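PDB 7AGM: N-acetylmuramoyl-L-alanine amidase, which hydrolyses the amide bond between N-acetylmuramic acid and L-alanine in peptidoglycan, probably through its bound zinc ion, in the manner of cell-wall amidases. Local coordinates for residues A[117-122]-A[152-157]; A[27-32]-A[86-91]; A[8-13]-A[96-101]. All blocks are in the same frame, centred on the assembly; numbering follows the deposited sequence.

Interaction 1. Residues A[117-122]-A[152-157]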
loop_
_atom_site.group_PDB
_atom_site.type_symbol
_atom_site.label_atom_id
_atom_site.label_comp_id
_atom_site.label_asym_id
_atom_site.label_seq_id
_atom_site.Cartn_x
_atom_site.Cartn_y
_atom_site.Cartn_z
ATOM N N GLY A 117 -3.896 -0.230 -14.537
ATOM C CA GLY A 117 -4.908 -0.302 -13.503
ATOM C C GLY A 117 -4.345 -0.780 -12.175
ATOM O O GLY A 117 -3.166 -1.114 -12.040
ATOM N N PHE A 118 -5.227 -0.794 -11.178
ATOM C CA PHE A 118 -4.853 -1.069 -9.792
ATOM C C PHE A 118 -5.118 -2.525 -9.410
ATOM O O PHE A 118 -5.969 -3.209 -9.988
ATOM C CB PHE A 118 -5.624 -0.153 -8.824
ATOM C CG PHE A 118 -7.074 -0.540 -8.648
ATOM C CD1 PHE A 118 -7.445 -1.516 -7.722
ATOM C CD2 PHE A 118 -8.065 0.052 -9.419
ATOM C CE1 PHE A 118 -8.775 -1.892 -7.578
ATOM C CE2 PHE A 118 -9.400 -0.320 -9.275
ATOM C CZ PHE A 118 -9.751 -1.297 -8.345
ATOM N N HIS A 119 -4.402 -2.988 -8.388
ATOM C CA HIS A 119 -4.821 -4.199 -7.695
ATOM C C HIS A 119 -4.525 -4.077 -6.207
ATOM O O HIS A 119 -3.570 -3.408 -5.795
ATOM C CB HIS A 119 -4.341 -5.518 -8.364
ATOM C CG HIS A 119 -2.854 -5.702 -8.425
ATOM N ND1 HIS A 119 -2.026 -4.894 -9.177
ATOM C CD2 HIS A 119 -2.055 -6.652 -7.882
ATOM C CE1 HIS A 119 -0.778 -5.315 -9.062
ATOM N NE2 HIS A 119 -0.768 -6.383 -8.282
ATOM N N VAL A 120 -5.399 -4.690 -5.407
ATOM C CA VAL A 120 -5.338 -4.635 -3.950
ATOM C C VAL A 120 -4.960 -6.020 -3.455
ATOM O O VAL A 120 -5.692 -6.992 -3.687
ATOM C CB VAL A 120 -6.662 -4.168 -3.324
ATOM C CG1 VAL A 120 -6.543 -4.125 -1.789
ATOM C CG2 VAL A 120 -7.065 -2.798 -3.872
ATOM N N LEU A 121 -3.815 -6.107 -2.782
ATOM C CA LEU A 121 -3.286 -7.364 -2.270
ATOM C C LEU A 121 -3.678 -7.547 -0.812
ATOM O O LEU A 121 -3.701 -6.591 -0.030
ATOM C CB LEU A 121 -1.760 -7.400 -2.366
ATOM C CG LEU A 121 -1.082 -7.469 -3.740
ATOM C CD1 LEU A 121 -1.341 -6.235 -4.617
ATOM C CD2 LEU A 121 0.412 -7.691 -3.546
ATOM N N TYR A 122 -3.959 -8.794 -0.441
ATOM C CA TYR A 122 -4.233 -9.119 0.949
ATOM C C TYR A 122 -3.704 -10.514 1.244
ATOM O O TYR A 122 -3.617 -11.364 0.353
ATOM C CB TYR A 122 -5.725 -8.994 1.281
ATOM C CG TYR A 122 -6.632 -9.891 0.467
ATOM C CD1 TYR A 122 -7.046 -9.528 -0.810
ATOM C CD2 TYR A 122 -7.090 -11.108 0.987
ATOM C CE1 TYR A 122 -7.885 -10.358 -1.550
ATOM C CE2 TYR A 122 -7.925 -11.930 0.266
ATOM C CZ TYR A 122 -8.321 -11.560 -1.002
ATOM O OH TYR A 122 -9.153 -12.416 -1.691
ATOM N N PRO A 152 -9.202 2.043 -13.446
ATOM C CA PRO A 152 -9.621 0.694 -13.836
ATOM C C PRO A 152 -8.921 -0.351 -12.987
ATOM O O PRO A 152 -7.749 -0.190 -12.631
ATOM C CB PRO A 152 -9.179 0.597 -15.304
ATOM C CG PRO A 152 -8.042 1.541 -15.414
ATOM C CD PRO A 152 -8.350 2.680 -14.472
ATOM N N PRO A 153 -9.612 -1.426 -12.615
ATOM C CA PRO A 153 -8.910 -2.566 -12.018
ATOM C C PRO A 153 -7.926 -3.141 -13.021
ATOM O O PRO A 153 -8.183 -3.151 -14.230
ATOM C CB PRO A 153 -10.037 -3.555 -11.698
ATOM C CG PRO A 153 -11.192 -3.123 -12.531
ATOM C CD PRO A 153 -11.064 -1.643 -12.715
ATOM N N ALA A 154 -6.790 -3.609 -12.506
ATOM C CA ALA A 154 -5.695 -4.073 -13.348
ATOM C C ALA A 154 -6.174 -5.114 -14.340
ATOM O O ALA A 154 -6.925 -6.027 -13.993
ATOM C CB ALA A 154 -4.575 -4.671 -12.496
ATOM N N THR A 155 -5.706 -4.971 -15.577
ATOM C CA THR A 155 -6.056 -5.864 -16.671
ATOM C C THR A 155 -5.123 -7.063 -16.786
ATOM O O THR A 155 -5.375 -7.948 -17.609
ATOM C CB THR A 155 -6.023 -5.089 -17.996
ATOM O OG1 THR A 155 -4.719 -4.518 -18.185
ATOM C CG2 THR A 155 -7.062 -3.971 -17.999
ATOM N N TYR A 156 -4.064 -7.121 -15.978
ATOM C CA TYR A 156 -2.971 -8.058 -16.197
ATOM C C TYR A 156 -2.631 -8.931 -14.997
ATOM O O TYR A 156 -1.782 -9.820 -15.130
ATOM C CB TYR A 156 -1.702 -7.310 -16.648
ATOM C CG TYR A 156 -1.153 -6.352 -15.608
ATOM C CD1 TYR A 156 -1.646 -5.055 -15.493
ATOM C CD2 TYR A 156 -0.147 -6.750 -14.737
ATOM C CE1 TYR A 156 -1.147 -4.182 -14.540
ATOM C CE2 TYR A 156 0.359 -5.879 -13.779
ATOM C CZ TYR A 156 -0.147 -4.599 -13.685
ATOM O OH TYR A 156 0.348 -3.731 -12.736
ATOM N N ILE A 157 -3.245 -8.705 -13.836
ATOM C CA ILE A 157 -2.986 -9.513 -12.651
ATOM C C ILE A 157 -4.206 -9.380 -11.754
ATOM O O ILE A 157 -4.903 -8.362 -11.781
ATOM C CB ILE A 157 -1.681 -9.068 -11.940
ATOM C CG1 ILE A 157 -1.364 -9.994 -10.758
ATOM C CG2 ILE A 157 -1.784 -7.608 -11.502
ATOM C CD1 ILE A 157 -0.028 -9.718 -10.106
HETATM O O HOH W 1 -1.548 -2.765 -10.703
#

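Interaction 2. Residues A[27-32]-A[86-91]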
loop_
_atom_site.group_PDB
_atom_site.type_symbol
_atom_site.label_atom_id
_atom_site.label_comp_id
_atom_site.label_asym_id
_atom_site.label_seq_id
_atom_site.Cartn_x
_atom_site.Cartn_y
_atom_site.Cartn_z
ATOM N N ARG A 27 20.122 -8.298 3.041
ATOM C CA ARG A 27 20.052 -9.171 4.207
ATOM C C ARG A 27 18.688 -9.847 4.293
ATOM O O ARG A 27 17.658 -9.249 3.976
ATOM C CB ARG A 27 20.303 -8.356 5.475
ATOM C CG ARG A 27 20.278 -9.181 6.754
ATOM C CD ARG A 27 20.508 -8.317 7.981
ATOM N NE ARG A 27 19.527 -7.240 8.090
ATOM C CZ ARG A 27 18.350 -7.359 8.694
ATOM N NH1 ARG A 27 18.000 -8.515 9.244
ATOM N NH2 ARG A 27 17.521 -6.326 8.747
ATOM N N GLN A 28 18.688 -11.106 4.728
ATOM C CA GLN A 28 17.472 -11.911 4.743
ATOM C C GLN A 28 16.656 -11.654 6.003
ATOM O O GLN A 28 17.196 -11.596 7.112
ATOM C CB GLN A 28 17.830 -13.393 4.656
ATOM C CG GLN A 28 18.456 -13.788 3.330
ATOM C CD GLN A 28 17.543 -13.514 2.147
ATOM O OE1 GLN A 28 16.536 -14.196 1.954
ATOM N NE2 GLN A 28 17.893 -12.515 1.349
ATOM N N VAL A 29 15.345 -11.500 5.824
ATOM C CA VAL A 29 14.417 -11.251 6.927
ATOM C C VAL A 29 13.248 -12.221 6.801
ATOM O O VAL A 29 12.947 -12.677 5.689
ATOM C CB VAL A 29 13.952 -9.782 6.956
ATOM C CG1 VAL A 29 15.144 -8.826 6.994
ATOM C CG2 VAL A 29 13.044 -9.477 5.774
ATOM N N PRO A 30 12.570 -12.568 7.891
ATOM C CA PRO A 30 11.496 -13.564 7.802
ATOM C C PRO A 30 10.304 -13.060 7.006
ATOM O O PRO A 30 9.974 -11.871 7.009
ATOM C CB PRO A 30 11.110 -13.800 9.267
ATOM C CG PRO A 30 11.547 -12.576 9.979
ATOM C CD PRO A 30 12.785 -12.113 9.275
ATOM N N THR A 31 9.647 -14.001 6.325
ATOM C CA THR A 31 8.467 -13.714 5.521
ATOM C C THR A 31 7.166 -13.919 6.276
ATOM O O THR A 31 6.120 -13.437 5.820
ATOM C CB THR A 31 8.420 -14.656 4.318
ATOM O OG1 THR A 31 8.269 -16.011 4.783
ATOM C CG2 THR A 31 9.677 -14.533 3.498
ATOM N N GLY A 32 7.195 -14.646 7.395
ATOM C CA GLY A 32 5.992 -15.002 8.113
ATOM C C GLY A 32 5.424 -16.356 7.755
ATOM O O GLY A 32 4.483 -16.814 8.419
ATOM N N PRO A 86 13.096 1.181 6.530
ATOM C CA PRO A 86 13.115 -0.095 7.257
ATOM C C PRO A 86 12.890 -1.293 6.344
ATOM O O PRO A 86 12.279 -1.197 5.280
ATOM C CB PRO A 86 11.954 0.043 8.251
ATOM C CG PRO A 86 11.641 1.511 8.303
ATOM C CD PRO A 86 11.961 2.026 6.934
ATOM N N CYS A 87 13.386 -2.447 6.802
ATOM C CA CYS A 87 13.151 -3.712 6.111
ATOM C C CYS A 87 11.666 -4.079 6.130
ATOM O O CYS A 87 10.874 -3.565 6.926
ATOM C CB CYS A 87 13.930 -4.843 6.783
ATOM S SG CYS A 87 15.711 -4.593 6.843
ATOM N N VAL A 88 11.299 -5.021 5.255
ATOM C CA VAL A 88 9.891 -5.386 5.100
ATOM C C VAL A 88 9.324 -6.007 6.369
ATOM O O VAL A 88 8.151 -5.796 6.692
ATOM C CB VAL A 88 9.659 -6.264 3.853
ATOM C CG1 VAL A 88 9.894 -5.459 2.569
ATOM C CG2 VAL A 88 10.536 -7.495 3.892
ATOM N N ASP A 89 10.131 -6.771 7.112
ATOM C CA ASP A 89 9.646 -7.301 8.384
ATOM C C ASP A 89 9.515 -6.194 9.426
ATOM O O ASP A 89 8.558 -6.185 10.214
ATOM C CB ASP A 89 10.524 -8.457 8.879
ATOM C CG ASP A 89 11.958 -8.042 9.176
ATOM O OD1 ASP A 89 12.474 -7.096 8.540
ATOM O OD2 ASP A 89 12.589 -8.701 10.030
ATOM N N GLU A 90 10.453 -5.238 9.418
ATOM C CA GLU A 90 10.397 -4.108 10.340
ATOM C C GLU A 90 9.169 -3.235 10.092
ATOM O O GLU A 90 8.574 -2.714 11.040
ATOM C CB GLU A 90 11.686 -3.283 10.235
ATOM C CG GLU A 90 12.934 -4.033 10.700
ATOM C CD GLU A 90 14.243 -3.261 10.490
ATOM O OE1 GLU A 90 14.337 -2.432 9.558
ATOM O OE2 GLU A 90 15.193 -3.496 11.268
ATOM N N ARG A 91 8.776 -3.050 8.829
ATOM C CA ARG A 91 7.571 -2.270 8.553
ATOM C C ARG A 91 6.325 -2.938 9.131
ATOM O O ARG A 91 5.423 -2.257 9.642
ATOM C CB ARG A 91 7.437 -2.015 7.050
ATOM C CG ARG A 91 8.577 -1.169 6.479
ATOM C CD ARG A 91 8.511 -1.084 4.975
ATOM N NE ARG A 91 9.676 -0.366 4.451
ATOM C CZ ARG A 91 9.638 0.679 3.623
ATOM N NH1 ARG A 91 8.480 1.156 3.177
ATOM N NH2 ARG A 91 10.775 1.242 3.222
HETATM O O HOH W 2 15.065 -6.485 9.987
HETATM O O HOH W 3 15.226 -9.310 10.749
#

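Interaction 3. Residues A[8-13]-A[96-101]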
loop_
_atom_site.group_PDB
_atom_site.type_symbol
_atom_site.label_atom_id
_atom_site.label_comp_id
_atom_site.label_asym_id
_atom_site.label_seq_id
_atom_site.Cartn_x
_atom_site.Cartn_y
_atom_site.Cartn_z
ATOM N N GLY A 8 -10.042 9.851 15.616
ATOM C CA GLY A 8 -9.346 9.158 16.673
ATOM C C GLY A 8 -8.875 7.761 16.318
ATOM O O GLY A 8 -7.986 7.235 16.998
ATOM N N MET A 9 -9.448 7.138 15.285
ATOM C CA MET A 9 -8.950 5.842 14.856
ATOM C C MET A 9 -7.550 5.990 14.269
ATOM O O MET A 9 -7.116 7.089 13.910
ATOM C CB MET A 9 -9.932 5.193 13.875
ATOM C CG MET A 9 -11.289 4.890 14.533
ATOM S SD MET A 9 -12.495 4.131 13.424
ATOM C CE MET A 9 -12.058 2.399 13.523
ATOM N N ILE A 10 -6.830 4.871 14.199
ATOM C CA ILE A 10 -5.394 4.866 13.927
ATOM C C ILE A 10 -5.120 4.145 12.616
ATOM O O ILE A 10 -5.515 2.985 12.445
ATOM C CB ILE A 10 -4.613 4.199 15.072
ATOM C CG1 ILE A 10 -4.937 4.869 16.410
ATOM C CG2 ILE A 10 -3.134 4.218 14.780
ATOM C CD1 ILE A 10 -4.563 4.017 17.592
ATOM N N VAL A 11 -4.414 4.815 11.706
ATOM C CA VAL A 11 -4.012 4.242 10.426
ATOM C C VAL A 11 -2.495 4.299 10.322
ATOM O O VAL A 11 -1.891 5.369 10.496
ATOM C CB VAL A 11 -4.653 4.997 9.245
ATOM C CG1 VAL A 11 -4.141 4.454 7.907
ATOM C CG2 VAL A 11 -6.180 4.939 9.329
ATOM N N PHE A 12 -1.876 3.157 10.028
ATOM C CA PHE A 12 -0.451 3.100 9.720
ATOM C C PHE A 12 -0.274 3.106 8.207
ATOM O O PHE A 12 -0.867 2.274 7.503
ATOM C CB PHE A 12 0.183 1.845 10.320
ATOM C CG PHE A 12 1.680 1.787 10.159
ATOM C CD1 PHE A 12 2.515 2.480 11.036
ATOM C CD2 PHE A 12 2.263 1.041 9.141
ATOM C CE1 PHE A 12 3.900 2.428 10.892
ATOM C CE2 PHE A 12 3.639 0.981 9.003
ATOM C CZ PHE A 12 4.464 1.680 9.881
ATOM N N LEU A 13 0.529 4.054 7.709
ATOM C CA LEU A 13 0.760 4.248 6.282
ATOM C C LEU A 13 2.183 3.839 5.937
ATOM O O LEU A 13 3.135 4.265 6.599
ATOM C CB LEU A 13 0.535 5.713 5.897
ATOM C CG LEU A 13 -0.896 6.222 6.077
ATOM C CD1 LEU A 13 -0.939 7.740 5.918
ATOM C CD2 LEU A 13 -1.846 5.533 5.090
ATOM N N ASN A 96 2.439 -3.273 13.741
ATOM C CA ASN A 96 1.870 -4.051 14.839
ATOM C C ASN A 96 2.060 -3.353 16.183
ATOM O O ASN A 96 1.180 -3.427 17.054
ATOM C CB ASN A 96 2.474 -5.457 14.869
ATOM C CG ASN A 96 1.972 -6.332 13.728
ATOM O OD1 ASN A 96 0.850 -6.160 13.249
ATOM N ND2 ASN A 96 2.799 -7.276 13.289
ATOM N N SER A 97 3.199 -2.673 16.377
ATOM C CA SER A 97 3.442 -1.957 17.633
ATOM C C SER A 97 2.395 -0.885 17.889
ATOM O O SER A 97 2.159 -0.504 19.045
ATOM C CB SER A 97 4.821 -1.288 17.606
ATOM O OG SER A 97 5.859 -2.240 17.495
ATOM N N LEU A 98 1.766 -0.386 16.836
ATOM C CA LEU A 98 0.777 0.665 16.963
ATOM C C LEU A 98 -0.629 0.123 17.189
ATOM O O LEU A 98 -1.522 0.905 17.529
ATOM C CB LEU A 98 0.829 1.545 15.710
ATOM C CG LEU A 98 0.073 2.858 15.692
ATOM C CD1 LEU A 98 0.480 3.742 16.873
ATOM C CD2 LEU A 98 0.346 3.568 14.371
ATOM N N ARG A 99 -0.835 -1.188 17.038
ATOM C CA ARG A 99 -2.142 -1.832 17.142
ATOM C C ARG A 99 -3.196 -0.995 16.405
ATOM O O ARG A 99 -4.207 -0.600 16.995
ATOM C CB ARG A 99 -2.539 -2.065 18.597
ATOM C CG ARG A 99 -1.416 -2.632 19.468
ATOM C CD ARG A 99 -1.910 -2.970 20.862
ATOM N NE ARG A 99 -2.851 -4.079 20.782
ATOM C CZ ARG A 99 -2.526 -5.359 20.938
ATOM N NH1 ARG A 99 -1.278 -5.709 21.227
ATOM N NH2 ARG A 99 -3.455 -6.291 20.812
ATOM N N PRO A 100 -2.981 -0.701 15.128
ATOM C CA PRO A 100 -3.850 0.241 14.422
ATOM C C PRO A 100 -5.175 -0.393 14.030
ATOM O O PRO A 100 -5.355 -1.614 14.050
ATOM C CB PRO A 100 -3.035 0.570 13.167
ATOM C CG PRO A 100 -2.278 -0.678 12.901
ATOM C CD PRO A 100 -1.954 -1.275 14.241
ATOM N N HIS A 101 -6.107 0.480 13.641
ATOM C CA HIS A 101 -7.363 0.020 13.065
ATOM C C HIS A 101 -7.241 -0.337 11.590
ATOM O O HIS A 101 -8.058 -1.112 11.082
ATOM C CB HIS A 101 -8.443 1.079 13.272
ATOM C CG HIS A 101 -8.686 1.385 14.709
ATOM N ND1 HIS A 101 -8.094 2.446 15.357
ATOM C CD2 HIS A 101 -9.404 0.721 15.645
ATOM C CE1 HIS A 101 -8.469 2.445 16.625
ATOM N NE2 HIS A 101 -9.266 1.410 16.824
#

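Interaction 1. Residues A[117-122]-A[152-157]
Phe118 and His119 both hold CG between their backbone N and carbonyl carbon (chi1 74° and 63°), and from neighbouring positions their rings leave the chain on different sides to meet different parts of the 152-157 loop. Pro153 lies over a face of the Phe118 ring, displaced toward the rim, with its CA 3.9 Å from the ring centroid; its CD touches Phe118 CE2. The His119 ring is met more squarely: Ile157 CG2 stands almost over its centre, 3.5 Å from the centroid, in a CH-pi contact.

Between these two ring contacts the backbones join in a single parallel bridge. Phe118 N donates to Pro152 O (3.0 Å), lying in the carbonyl plane, and Ala154 N returns a bond to Phe118 O (2.7 Å) from a tilted position. Just ahead of the bridge, Gly117 CA lies 3.0 Å from Pro152 O.

A water sits in the plane of the imidazole, 2.7 Å from His119 ND1. It donates to Gly117 O and, at 2.9 Å, to Tyr156 OH, which is also hydrogen-bonded to Asp109. The imidazole thus meets a water at its edge and a methyl group over a face, with the His119 side chain about 9 Å from the zinc ion, whose ligands are His17, Glu52 and His107.

The bridge lies just before strand 119-123, which runs between strands 178-185 and 162-165 of the mixed sheet, while Phe118 reaches Arg143 and Leu146 on helix 134-148.

Interaction 2. Residues A[27-32]-A[86-91]
The Arg27 guanidinium turns its edge toward the Asp89 carboxylate, and two waters in the guanidinium plane fill the gap. The contact is the meeting of a two-stranded antiparallel hairpin, strands 28-30 and 36-38, with the capped start of helix 88-98. One water accepts from Arg27 NH2 at 2.8 Å and donates to Asp89 OD1. The other accepts from Arg27 NH1 and donates to Asp89 OD2, the latter bond 2.8 Å long. The carboxylate in turn is overlain by Val29, whose CB is 3.5 Å from both OD1 and OD2 of Asp89, while Pro30 CD comes against OD2.

Cys87 is the N-cap, and its N donates to Glu90 OE1, three residues on. The Cys87 sulfur forms the disulfide with Cys39 just after the second hairpin strand, so a covalent link pins the hairpin to the helix end where the side chains meet.

Arg27 runs extended until a bend at chi3 (57°), which swings NH2 to within 3.1 Å of Cys87 SG, obliquely to the guanidinium. Asp89 holds its CG between the backbone N and the carbonyl carbon (chi1 63°), and OD1 accepts a weak bond from Glu90 N. That N-H and the start of the helix would tend to stabilise the negative charge, as would Arg27 beyond the waters. Helix 169-173 adds Leu173 against Asp89 and Ala169 against Val88. Beside the polar groups, Val29 CG2 meets Val88 CG2 at 3.7 Å, the two valines crossing at about a right angle.

Interaction 3. Residues A[8-13]-A[96-101]
Met9 and His101 cross at about a right angle, with the methionine chain passing over a face of the imidazole. Met9 CG lies above the rim of the ring, and a bend at chi3 (84°) carries CE back to 4.1 Å from the His101 centroid, an off-centre CH-pi contact. The contact belongs to the parallel part of the alpha/beta sheet: the beta-alpha-beta crossover from strand 73-76 through helix 88-98 to strand 102-109 steps over strand 10-15, and here the turn leaving the helix settles against that strand.

The His101 ring presents its edge to the backbone. Ile10 N donates in the ring plane to His101 ND1 at 3.0 Å, and His101 N donates to Ile10 O at 2.8 Å, so His101 bonds both the N and the O of Ile10, just before strand 102-109 begins.

On the helix side the contact is apolar. Ile10 CG2 meets Leu98 CD2 at 3.6 Å, their side chains crossing at a slant, and touches Pro100 CB as well. Phe12, its CG anti to the backbone N (chi1 -174°), turns a ring edge to the same leucine. Arg99, with positive phi, is the first residue to leave helical angles, and the chain turns there toward Pro100. Pro100 CB lies 3.5 Å from Ile10 O, the oxygen that also accepts from His101 N.

Interactions 2 and 3 share helix 88-98: interaction 2 holds its capped start to the hairpin, and interaction 3 seats its end against strand 10-15. Their centres are 19 Å apart, yet they touch where Arg91 O packs on Phe12 CE2. Along the chain, interaction 2 forms within the span bracketed by interaction 3, and interaction 1 follows both. It lies about 24 and 25 Å, centre to centre, from interactions 2 and 3, and across the chain's centre from interaction 3. Interactions 1 and 3 attach a loop and the end of a helix to one mixed sheet, whose strand 102-109 carries the zinc ligand His107, while interaction 2 joins the hairpin to that same helix.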